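Side-chain contacts in ZYG-9 (Caenorhabditis elegans, PDB 2OF3), which plays a major part in organising microtubules and spindle poles during mitosis and meiosis in the one-cell embryo: residues Ser207-Val212 against Asp240-Ala245; Val158-Asp161 against Lys167-Pro170; Lys106-Cys111 against Asp146-Ser151. All coordinates share one frame; numbering follows the deposited sequence.

All three contacts lie in the TOG domain, an all-helical array, and follow in series along the chain: contact 3 first, then contact 2, then contact 1. Contacts 3 and 2 share helix 146-163, its beginning and a turn near its end; their centres are about 17 Å apart and their nearest atoms about 7 Å. Contacts 2 and 1, with centres about 20 Å apart, touch through Val-208 CG2 and Thr-169 CG2 at 4.0 Å. Contacts 1 and 3 lie on opposite sides of the chain's centre, their centres about 33 Å apart. The contacts thus join neighbouring helices along the domain, which would help to hold it as one body, consistent with a tubulin-binding platform.

Contact 1: residues Ser207-Val212 against Asp240-Ala245; sequences SVEKTV and DQMWKA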
ATOM      1  N   SER A 207     -12.948 -11.695   8.965  1.00 31.38           N
ATOM      2  CA  SER A 207     -14.335 -11.229   8.863  1.00 30.76           C
ATOM      3  C   SER A 207     -14.522 -10.359   7.573  1.00 29.10           C
ATOM      4  O   SER A 207     -15.146  -9.295   7.612  1.00 27.85           O
ATOM      5  CB  SER A 207     -14.747 -10.409  10.096  1.00 31.34           C
ATOM      6  OG  SER A 207     -14.977 -11.254  11.221  1.00 35.57           O
ATOM      7  N   VAL A 208     -13.967 -10.843   6.470  1.00 27.25           N
ATOM      8  CA  VAL A 208     -14.089 -10.174   5.206  1.00 28.22           C
ATOM      9  C   VAL A 208     -15.564 -10.054   4.787  1.00 27.99           C
ATOM     10  O   VAL A 208     -16.013  -8.954   4.481  1.00 28.72           O
ATOM     11  CB  VAL A 208     -13.303 -10.911   4.110  1.00 27.64           C
ATOM     12  CG1 VAL A 208     -13.606 -10.309   2.736  1.00 26.65           C
ATOM     13  CG2 VAL A 208     -11.786 -10.873   4.422  1.00 27.35           C
ATOM     14  N   GLU A 209     -16.314 -11.152   4.796  1.00 28.65           N
ATOM     15  CA  GLU A 209     -17.726 -11.124   4.327  1.00 29.33           C
ATOM     16  C   GLU A 209     -18.533 -10.103   5.069  1.00 29.25           C
ATOM     17  O   GLU A 209     -19.205  -9.284   4.447  1.00 29.67           O
ATOM     18  CB  GLU A 209     -18.410 -12.489   4.391  1.00 29.68           C
ATOM     19  CG  GLU A 209     -17.657 -13.614   3.728  1.00 29.95           C
ATOM     20  CD  GLU A 209     -16.711 -14.376   4.701  1.00 31.82           C
ATOM     21  OE1 GLU A 209     -16.147 -13.787   5.657  1.00 33.90           O
ATOM     22  OE2 GLU A 209     -16.525 -15.586   4.484  1.00 32.01           O
ATOM     23  N   LYS A 210     -18.407 -10.073   6.388  1.00 28.77           N
ATOM     24  CA  LYS A 210     -19.181  -9.165   7.202  1.00 30.15           C
ATOM     25  C   LYS A 210     -18.767  -7.705   7.082  1.00 28.96           C
ATOM     26  O   LYS A 210     -19.611  -6.801   7.196  1.00 27.92           O
ATOM     27  CB  LYS A 210     -19.104  -9.600   8.696  1.00 30.93           C
ATOM     28  CG  LYS A 210     -19.766  -8.613   9.660  1.00 31.79           C
ATOM     29  CD  LYS A 210     -20.010  -9.229  11.069  1.00 35.05           C
ATOM     30  CE  LYS A 210     -21.209  -8.524  11.816  1.00 41.56           C
ATOM     31  NZ  LYS A 210     -22.627  -9.050  11.429  1.00 47.47           N
ATOM     32  N   THR A 211     -17.460  -7.463   6.905  1.00 27.42           N
ATOM     33  CA  THR A 211     -16.964  -6.116   6.763  1.00 26.48           C
ATOM     34  C   THR A 211     -17.342  -5.540   5.392  1.00 25.57           C
ATOM     35  O   THR A 211     -17.610  -4.332   5.260  1.00 25.45           O
ATOM     36  CB  THR A 211     -15.413  -6.091   6.901  1.00 27.23           C
ATOM     37  OG1 THR A 211     -15.040  -6.834   8.077  1.00 30.02           O
ATOM     38  CG2 THR A 211     -14.915  -4.689   7.048  1.00 24.78           C
ATOM     39  N   VAL A 212     -17.341  -6.413   4.391  1.00 25.03           N
ATOM     40  CA  VAL A 212     -17.540  -5.974   3.010  1.00 24.94           C
ATOM     41  C   VAL A 212     -19.052  -5.805   2.701  1.00 25.91           C
ATOM     42  O   VAL A 212     -19.452  -4.875   1.992  1.00 25.70           O
ATOM     43  CB  VAL A 212     -16.810  -6.910   2.007  1.00 24.00           C
ATOM     44  CG1 VAL A 212     -17.294  -6.669   0.547  1.00 23.90           C
ATOM     45  CG2 VAL A 212     -15.261  -6.728   2.100  1.00 21.37           C
ATOM     46  N   ASP A 240     -23.109 -21.183   0.735  1.00 39.58           N
ATOM     47  CA  ASP A 240     -24.018 -20.522   1.714  1.00 40.99           C
ATOM     48  C   ASP A 240     -23.431 -20.089   3.038  1.00 40.04           C
ATOM     49  O   ASP A 240     -24.091 -19.342   3.779  1.00 40.31           O
ATOM     50  CB  ASP A 240     -25.202 -21.433   2.098  1.00 42.52           C
ATOM     51  CG  ASP A 240     -26.222 -21.636   0.977  1.00 48.46           C
ATOM     52  OD1 ASP A 240     -26.233 -20.901  -0.072  1.00 51.26           O
ATOM     53  OD2 ASP A 240     -27.048 -22.572   1.180  1.00 55.04           O
ATOM     54  N   GLN A 241     -22.246 -20.608   3.384  1.00 39.58           N
ATOM     55  CA  GLN A 241     -21.439 -20.058   4.476  1.00 39.14           C
ATOM     56  C   GLN A 241     -21.171 -18.569   4.255  1.00 37.35           C
ATOM     57  O   GLN A 241     -21.139 -17.810   5.212  1.00 37.24           O
ATOM     58  CB  GLN A 241     -20.086 -20.760   4.556  1.00 40.49           C
ATOM     59  CG  GLN A 241     -20.095 -22.115   5.279  1.00 46.23           C
ATOM     60  CD  GLN A 241     -20.662 -22.007   6.699  1.00 53.46           C
ATOM     61  OE1 GLN A 241     -20.272 -21.111   7.474  1.00 56.19           O
ATOM     62  NE2 GLN A 241     -21.609 -22.902   7.039  1.00 54.40           N
ATOM     63  N   MET A 242     -20.978 -18.151   2.993  1.00 35.07           N
ATOM     64  CA  MET A 242     -20.846 -16.703   2.680  1.00 34.28           C
ATOM     65  C   MET A 242     -21.950 -15.935   3.363  1.00 33.85           C
ATOM     66  O   MET A 242     -21.672 -14.953   4.078  1.00 33.80           O
ATOM     67  CB  MET A 242     -20.846 -16.402   1.171  1.00 32.67           C
ATOM     68  CG  MET A 242     -20.790 -14.849   0.835  1.00 32.85           C
ATOM     69  SD  MET A 242     -22.353 -13.965   0.812  1.00 21.58           S
ATOM     70  CE  MET A 242     -22.246 -12.826   2.044  1.00 31.99           C
ATOM     71  N   TRP A 243     -23.201 -16.387   3.166  1.00 34.30           N
ATOM     72  CA  TRP A 243     -24.375 -15.704   3.746  1.00 34.34           C
ATOM     73  C   TRP A 243     -24.330 -15.712   5.269  1.00 35.11           C
ATOM     74  O   TRP A 243     -24.669 -14.705   5.902  1.00 34.05           O
ATOM     75  CB  TRP A 243     -25.714 -16.300   3.251  1.00 34.31           C
ATOM     76  CG  TRP A 243     -25.939 -16.372   1.764  1.00 33.83           C
ATOM     77  CD1 TRP A 243     -26.000 -17.506   1.001  1.00 34.21           C
ATOM     78  CD2 TRP A 243     -26.130 -15.274   0.860  1.00 34.35           C
ATOM     79  NE1 TRP A 243     -26.220 -17.184  -0.308  1.00 34.07           N
ATOM     80  CE2 TRP A 243     -26.303 -15.821  -0.428  1.00 34.83           C
ATOM     81  CE3 TRP A 243     -26.132 -13.874   1.008  1.00 35.07           C
ATOM     82  CZ2 TRP A 243     -26.492 -15.021  -1.571  1.00 35.44           C
ATOM     83  CZ3 TRP A 243     -26.322 -13.069  -0.130  1.00 34.36           C
ATOM     84  CH2 TRP A 243     -26.509 -13.650  -1.404  1.00 33.50           C
ATOM     85  N   LYS A 244     -23.906 -16.826   5.873  1.00 37.26           N
ATOM     86  CA  LYS A 244     -23.832 -16.877   7.362  1.00 39.26           C
ATOM     87  C   LYS A 244     -22.820 -15.864   7.918  1.00 38.57           C
ATOM     88  O   LYS A 244     -23.155 -15.041   8.773  1.00 38.50           O
ATOM     89  CB  LYS A 244     -23.509 -18.288   7.849  1.00 39.87           C
ATOM     90  CG  LYS A 244     -23.306 -18.376   9.381  1.00 43.04           C
ATOM     91  CD  LYS A 244     -23.629 -19.798   9.977  1.00 44.36           C
ATOM     92  CE  LYS A 244     -23.101 -19.949  11.452  1.00 48.90           C
ATOM     93  NZ  LYS A 244     -21.622 -20.392  11.553  1.00 53.20           N
ATOM     94  N   ALA A 245     -21.589 -15.901   7.370  1.00 38.52           N
ATOM     95  CA  ALA A 245     -20.501 -14.932   7.644  1.00 37.31           C
ATOM     96  C   ALA A 245     -20.897 -13.452   7.403  1.00 37.16           C
ATOM     97  O   ALA A 245     -20.589 -12.562   8.203  1.00 36.67           O
ATOM     98  CB  ALA A 245     -19.260 -15.338   6.802  1.00 36.18           C
TER
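In the helical array of the TOG domain, the short helices 208-212 and 241-246 meet where Glu-209 lies against the methyl group of Ala-245. The axes of 208-212 and 241-245 come within 8.7 Å at a crossing angle of -60°, close enough that a small residue suits one side: the CA atoms of Glu-209 and Ala-245 are 5.8 Å apart. Ala-245 CB sits over the face of the carboxylate, directly above Glu-209 CD at 3.4 Å, with both oxygens only slightly farther. The bend that lays the group flat there comes at chi2 (92°), which turns the carboxylate back across the alanine. Lys-210 uses its root alone, CB standing 3.3 Å from Ala-245 O. This pairing belongs to the HEAT-like stacking of helices characteristic of TOG domains, and helix 221-238 backs it, touching Glu-209 and Met-242 through Cys-234 and Leu-231. The buried carboxylate also has Glu-238 close by, a like charge that may raise its tendency to hold a proton. An alanine in place of Glu-209 would take the carboxylate off the Ala-245 methyl, and a gap would probably open between the two helices. Met-242 meets Glu-209 more loosely, its O 4.1 Å from Glu-209 CB and its CG 4.4 Å from Glu-209 CG, while its SD rests 3.8 Å above the plane of the Trp-243 ring, toward the rim.

Contact 2: residues Val158-Asp161 against Lys167-Pro170; sequences VLSD and KMTP
Met-168 and Ser-160 bring the two backbones closest here, their CA atoms 6.6 Å apart, where helix 146-163 nears its end and helix 165-174 has just begun. These are two consecutive helices of the HEAT-like TOG array, joined by a very short link, so that side chains spaced only a few residues apart in sequence pack against each other. No hydrogen bond joins the segments, and the contact is carried by one long, flexible thioether. Met-168 runs out toward helix 146-163, with CG anti to the carbonyl carbon (chi1 -76°), and then bends at both chi2 and chi3, so that the chain curls along the opposing helix instead of driving straight into it. Met-168 CG lies 4.1 Å from Ser-160 CA, and the far end of the methionine, CE, rests 4.1 Å from Leu-159 CB. An unbranched methionine suits this place because its torsions let it follow the surface offered by two neighbouring residues. Leu-159 touches with the root of its side chain, and the side chain also packs on Phe-133, Val-134 and Leu-137 of helix 127-139, and on Val-115 of helix 101-120. Val-134 also meets Met-168, so that helix 127-139 touches both partners. Ser-160 is small enough to let the methionine come close to the backbone. Its buried hydroxyl is satisfied beyond the contact, hydrogen-bonded both to Tyr-194 OH and to Val-156 O one turn back in its own helix. Across the contact, Ser-160 OG has as its neighbour the methyl carbon Met-168 CE, at 4.3 Å.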
ATOM      1  N   VAL A 158       2.935  -6.212  -6.298  1.00 21.80           N
ATOM      2  CA  VAL A 158       4.262  -6.687  -5.805  1.00 22.92           C
ATOM      3  C   VAL A 158       4.282  -6.903  -4.265  1.00 23.47           C
ATOM      4  O   VAL A 158       4.731  -7.949  -3.771  1.00 23.24           O
ATOM      5  CB  VAL A 158       5.406  -5.718  -6.244  1.00 23.23           C
ATOM      6  CG1 VAL A 158       6.761  -6.206  -5.769  1.00 21.61           C
ATOM      7  CG2 VAL A 158       5.396  -5.570  -7.799  1.00 23.12           C
ATOM      8  N   LEU A 159       3.770  -5.939  -3.509  1.00 22.94           N
ATOM      9  CA  LEU A 159       3.703  -6.059  -2.068  1.00 23.86           C
ATOM     10  C   LEU A 159       2.852  -7.226  -1.613  1.00 24.53           C
ATOM     11  O   LEU A 159       3.138  -7.829  -0.593  1.00 26.24           O
ATOM     12  CB  LEU A 159       3.128  -4.765  -1.455  1.00 23.53           C
ATOM     13  CG  LEU A 159       4.070  -3.571  -1.417  1.00 25.91           C
ATOM     14  CD1 LEU A 159       3.291  -2.249  -1.248  1.00 24.41           C
ATOM     15  CD2 LEU A 159       5.054  -3.786  -0.276  1.00 27.30           C
ATOM     16  N   SER A 160       1.780  -7.541  -2.334  1.00 25.39           N
ATOM     17  CA  SER A 160       0.926  -8.687  -2.004  1.00 25.75           C
ATOM     18  C   SER A 160       1.761  -9.950  -2.082  1.00 25.75           C
ATOM     19  O   SER A 160       1.528 -10.871  -1.319  1.00 27.31           O
ATOM     20  CB  SER A 160      -0.242  -8.826  -3.003  1.00 24.36           C
ATOM     21  OG  SER A 160      -1.132  -7.722  -2.984  1.00 26.57           O
ATOM     22  N   ASP A 161       2.700 -10.025  -3.012  1.00 26.14           N
ATOM     23  CA  ASP A 161       3.598 -11.174  -3.086  1.00 28.05           C
ATOM     24  C   ASP A 161       4.560 -11.224  -1.931  1.00 27.37           C
ATOM     25  O   ASP A 161       4.802 -12.289  -1.429  1.00 28.99           O
ATOM     26  CB  ASP A 161       4.426 -11.200  -4.374  1.00 28.29           C
ATOM     27  CG  ASP A 161       3.599 -11.602  -5.601  1.00 34.78           C
ATOM     28  OD1 ASP A 161       2.519 -12.242  -5.444  1.00 39.89           O
ATOM     29  OD2 ASP A 161       4.041 -11.288  -6.747  1.00 41.11           O
ATOM     30  N   LYS A 167      -1.677 -10.679   5.720  1.00 26.74           N
ATOM     31  CA  LYS A 167      -1.208  -9.455   6.375  1.00 26.04           C
ATOM     32  C   LYS A 167      -1.597  -8.179   5.621  1.00 25.09           C
ATOM     33  O   LYS A 167      -1.617  -7.129   6.226  1.00 26.24           O
ATOM     34  CB  LYS A 167       0.325  -9.448   6.551  1.00 27.99           C
ATOM     35  CG  LYS A 167       0.906 -10.482   7.519  1.00 30.39           C
ATOM     36  CD  LYS A 167       0.601 -10.156   8.982  1.00 38.09           C
ATOM     37  CE  LYS A 167       1.347 -11.124   9.987  1.00 39.18           C
ATOM     38  NZ  LYS A 167       2.776 -11.445   9.518  1.00 43.94           N
ATOM     39  N   MET A 168      -1.877  -8.250   4.312  1.00 24.15           N
ATOM     40  CA  MET A 168      -2.346  -7.090   3.545  1.00 22.32           C
ATOM     41  C   MET A 168      -3.802  -6.721   3.816  1.00 22.57           C
ATOM     42  O   MET A 168      -4.156  -5.543   3.863  1.00 21.56           O
ATOM     43  CB  MET A 168      -2.156  -7.351   2.040  1.00 21.66           C
ATOM     44  CG  MET A 168      -0.662  -7.229   1.494  1.00 20.06           C
ATOM     45  SD  MET A 168       0.155  -5.611   1.565  1.00 14.63           S
ATOM     46  CE  MET A 168      -0.660  -4.855   0.192  1.00 22.46           C
ATOM     47  N   THR A 169      -4.651  -7.726   4.005  1.00 23.39           N
ATOM     48  CA  THR A 169      -6.115  -7.529   4.012  1.00 23.10           C
ATOM     49  C   THR A 169      -6.601  -6.615   5.104  1.00 23.56           C
ATOM     50  O   THR A 169      -7.461  -5.782   4.826  1.00 25.01           O
ATOM     51  CB  THR A 169      -6.853  -8.871   3.992  1.00 23.22           C
ATOM     52  OG1 THR A 169      -6.482  -9.543   2.793  1.00 23.43           O
ATOM     53  CG2 THR A 169      -8.414  -8.716   4.035  1.00 21.47           C
ATOM     54  N   PRO A 170      -6.064  -6.724   6.348  1.00 24.32           N
ATOM     55  CA  PRO A 170      -6.489  -5.771   7.405  1.00 24.16           C
ATOM     56  C   PRO A 170      -6.308  -4.275   7.015  1.00 23.88           C
ATOM     57  O   PRO A 170      -7.150  -3.410   7.377  1.00 24.56           O
ATOM     58  CB  PRO A 170      -5.556  -6.137   8.596  1.00 24.45           C
ATOM     59  CG  PRO A 170      -5.156  -7.557   8.366  1.00 24.40           C
ATOM     60  CD  PRO A 170      -5.106  -7.742   6.863  1.00 23.89           C
TER

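Contact 3: residues Lys106-Cys111 against Asp146-Ser151; sequences KVLELC and DNMRTS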
ATOM      1  N   LYS A 106       7.091   9.979 -10.682  1.00 25.98           N
ATOM      2  CA  LYS A 106       8.457   9.531 -10.396  1.00 26.70           C
ATOM      3  C   LYS A 106       8.588   8.900  -9.012  1.00 25.18           C
ATOM      4  O   LYS A 106       9.459   8.061  -8.802  1.00 24.46           O
ATOM      5  CB  LYS A 106       9.468  10.692 -10.423  1.00 28.36           C
ATOM      6  CG  LYS A 106       9.702  11.354 -11.810  1.00 35.01           C
ATOM      7  CD  LYS A 106      10.273  10.344 -12.792  1.00 43.73           C
ATOM      8  CE  LYS A 106      10.098  10.826 -14.240  1.00 48.71           C
ATOM      9  NZ  LYS A 106      11.170  10.163 -15.021  1.00 51.90           N
ATOM     10  N   VAL A 107       7.803   9.379  -8.051  1.00 23.98           N
ATOM     11  CA  VAL A 107       7.762   8.730  -6.723  1.00 22.76           C
ATOM     12  C   VAL A 107       7.300   7.298  -6.888  1.00 22.68           C
ATOM     13  O   VAL A 107       7.917   6.391  -6.363  1.00 22.14           O
ATOM     14  CB  VAL A 107       6.851   9.475  -5.739  1.00 23.04           C
ATOM     15  CG1 VAL A 107       6.600   8.612  -4.498  1.00 20.68           C
ATOM     16  CG2 VAL A 107       7.456  10.859  -5.366  1.00 21.22           C
ATOM     17  N   LEU A 108       6.246   7.071  -7.682  1.00 22.41           N
ATOM     18  CA  LEU A 108       5.718   5.714  -7.816  1.00 22.50           C
ATOM     19  C   LEU A 108       6.669   4.807  -8.539  1.00 22.66           C
ATOM     20  O   LEU A 108       6.724   3.618  -8.263  1.00 22.11           O
ATOM     21  CB  LEU A 108       4.328   5.720  -8.472  1.00 22.22           C
ATOM     22  CG  LEU A 108       3.314   6.476  -7.598  1.00 23.15           C
ATOM     23  CD1 LEU A 108       2.078   6.576  -8.456  1.00 26.51           C
ATOM     24  CD2 LEU A 108       2.982   5.689  -6.308  1.00 22.34           C
ATOM     25  N   GLU A 109       7.454   5.372  -9.459  1.00 23.19           N
ATOM     26  CA  GLU A 109       8.488   4.609 -10.150  1.00 23.48           C
ATOM     27  C   GLU A 109       9.547   4.187  -9.178  1.00 21.62           C
ATOM     28  O   GLU A 109       9.997   3.032  -9.224  1.00 21.20           O
ATOM     29  CB  GLU A 109       9.088   5.482 -11.235  1.00 24.24           C
ATOM     30  CG  GLU A 109      10.261   4.950 -11.921  1.00 32.59           C
ATOM     31  CD  GLU A 109      10.811   5.977 -12.934  1.00 39.58           C
ATOM     32  OE1 GLU A 109      10.105   6.961 -13.279  1.00 44.86           O
ATOM     33  OE2 GLU A 109      11.946   5.775 -13.391  1.00 41.74           O
ATOM     34  N   LEU A 110       9.948   5.091  -8.282  1.00 21.46           N
ATOM     35  CA  LEU A 110      10.876   4.683  -7.199  1.00 21.18           C
ATOM     36  C   LEU A 110      10.279   3.601  -6.288  1.00 20.64           C
ATOM     37  O   LEU A 110      10.972   2.632  -5.962  1.00 21.37           O
ATOM     38  CB  LEU A 110      11.398   5.869  -6.358  1.00 20.97           C
ATOM     39  CG  LEU A 110      12.432   5.512  -5.283  1.00 21.93           C
ATOM     40  CD1 LEU A 110      13.684   4.801  -5.895  1.00 22.63           C
ATOM     41  CD2 LEU A 110      12.854   6.757  -4.518  1.00 21.16           C
ATOM     42  N   CYS A 111       9.014   3.750  -5.889  1.00 19.86           N
ATOM     43  CA  CYS A 111       8.363   2.775  -5.006  1.00 21.26           C
ATOM     44  C   CYS A 111       8.360   1.412  -5.685  1.00 20.96           C
ATOM     45  O   CYS A 111       8.659   0.408  -5.054  1.00 20.31           O
ATOM     46  CB  CYS A 111       6.905   3.179  -4.680  1.00 20.95           C
ATOM     47  SG  CYS A 111       6.797   4.641  -3.637  1.00 25.78           S
ATOM     48  N   ASP A 146      -6.833   7.518 -14.222  1.00 35.22           N
ATOM     49  CA  ASP A 146      -6.819   6.060 -14.348  1.00 35.56           C
ATOM     50  C   ASP A 146      -5.407   5.407 -14.435  1.00 34.85           C
ATOM     51  O   ASP A 146      -5.162   4.312 -13.876  1.00 34.85           O
ATOM     52  CB  ASP A 146      -7.664   5.689 -15.556  1.00 36.89           C
ATOM     53  CG  ASP A 146      -7.665   4.253 -15.815  1.00 40.07           C
ATOM     54  OD1 ASP A 146      -8.451   3.557 -15.160  1.00 45.61           O
ATOM     55  OD2 ASP A 146      -6.856   3.820 -16.657  1.00 48.36           O
ATOM     56  N   ASN A 147      -4.496   6.070 -15.137  0.50 34.41           N
ATOM     57  CA  ASN A 147      -3.113   5.594 -15.240  0.50 34.11           C
ATOM     58  C   ASN A 147      -2.381   5.646 -13.895  0.50 32.77           C
ATOM     59  O   ASN A 147      -1.519   4.821 -13.631  0.50 31.81           O
ATOM     60  CB  ASN A 147      -2.336   6.390 -16.312  0.50 35.00           C
ATOM     61  CG  ASN A 147      -2.199   5.630 -17.622  0.50 36.99           C
ATOM     62  OD1 ASN A 147      -2.125   4.390 -17.639  0.50 40.88           O
ATOM     63  ND2 ASN A 147      -2.142   6.369 -18.730  0.50 39.36           N
ATOM     64  N   MET A 148      -2.730   6.627 -13.067  1.00 31.84           N
ATOM     65  CA  MET A 148      -2.161   6.751 -11.754  1.00 31.44           C
ATOM     66  C   MET A 148      -2.661   5.631 -10.824  1.00 31.14           C
ATOM     67  O   MET A 148      -1.843   5.019 -10.100  1.00 31.20           O
ATOM     68  CB  MET A 148      -2.346   8.140 -11.193  1.00 30.77           C
ATOM     69  CG  MET A 148      -1.395   9.124 -11.940  1.00 35.69           C
ATOM     70  SD  MET A 148       0.305   9.018 -11.278  1.00 29.53           S
ATOM     71  CE  MET A 148      -0.111  10.044  -9.936  1.00 33.14           C
ATOM     72  N   ARG A 149      -3.957   5.318 -10.886  1.00 29.40           N
ATOM     73  CA  ARG A 149      -4.502   4.184 -10.132  1.00 28.33           C
ATOM     74  C   ARG A 149      -3.869   2.897 -10.584  1.00 27.46           C
ATOM     75  O   ARG A 149      -3.651   2.017  -9.788  1.00 26.66           O
ATOM     76  CB  ARG A 149      -6.029   4.095 -10.257  1.00 27.45           C
ATOM     77  CG  ARG A 149      -6.738   5.266  -9.643  1.00 27.20           C
ATOM     78  CD  ARG A 149      -8.237   5.048  -9.567  1.00 28.46           C
ATOM     79  NE  ARG A 149      -8.872   4.908 -10.888  1.00 28.15           N
ATOM     80  CZ  ARG A 149      -9.343   5.907 -11.635  1.00 28.58           C
ATOM     81  NH1 ARG A 149      -9.240   7.208 -11.273  1.00 27.54           N
ATOM     82  NH2 ARG A 149      -9.904   5.597 -12.793  1.00 28.92           N
ATOM     83  N   THR A 150      -3.560   2.773 -11.871  1.00 27.44           N
ATOM     84  CA  THR A 150      -2.920   1.582 -12.371  1.00 27.43           C
ATOM     85  C   THR A 150      -1.508   1.362 -11.821  1.00 26.75           C
ATOM     86  O   THR A 150      -1.097   0.237 -11.521  1.00 26.00           O
ATOM     87  CB  THR A 150      -2.895   1.635 -13.923  1.00 29.04           C
ATOM     88  OG1 THR A 150      -4.257   1.563 -14.353  1.00 31.63           O
ATOM     89  CG2 THR A 150      -2.107   0.462 -14.513  1.00 28.00           C
ATOM     90  N   SER A 151      -0.755   2.440 -11.727  1.00 26.31           N
ATOM     91  CA  SER A 151       0.638   2.399 -11.273  1.00 26.94           C
ATOM     92  C   SER A 151       0.668   2.015  -9.805  1.00 24.60           C
ATOM     93  O   SER A 151       1.553   1.268  -9.368  1.00 24.72           O
ATOM     94  CB  SER A 151       1.294   3.784 -11.441  1.00 27.35           C
ATOM     95  OG  SER A 151       1.621   4.001 -12.814  1.00 31.86           O
TER
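Leu-108 and Ser-151 mark the nearest approach of the two backbones, with their CA atoms 7.0 Å apart, as helix 101-120 packs against the first turns of helix 146-163. This is plain helix-to-helix packing within the all-helical, HEAT-like TOG domain, and a single leucine branch carries it. Leu-108 reaches toward the other helix with CG anti to its carbonyl carbon (chi1 -63°), and an extended chi2 of 172° carries CD1 forward to two neighbours. One is the sulfur of Met-148, 4.1 Å from Leu-108 CD1; the other is CB of Ser-151, at 4.2 Å. The leucine and methionine side chains cross obliquely, and Met-148 begins turned aside from helix 101-120, but the bend at chi2 (-80°) brings its SD up to the methyl. A branched, apolar leucine suits the middle of this buried contact, since it can touch the thioether with one arm while the side chain also meets Val-152 and Ile-155 farther along helix 146-163. Ser-151, a small residue, offers its CB without crowding the leucine. Behind helix 101-120, Val-107 and Leu-110 turn to Leu-67 of helix 60-76 and Cys-92 of helix 85-95, which ties the contact to the preceding layer. The far side of the turn 146-151 is polar. Arg-149 leaves its backbone away from helix 101-120, and its chain folds back, placing a face of its guanidinium group over Asp-146 CA; NH2 forms a salt bridge with Asp-146 OD1 at 3.4 Å, and NH1 donates to Glu-143 O. One turn on, Asp-146 O accepts from both the backbone N and the hydroxyl of Thr-150, which approach from opposite faces of the carbonyl plane, the OG1 bond measuring 2.9 Å.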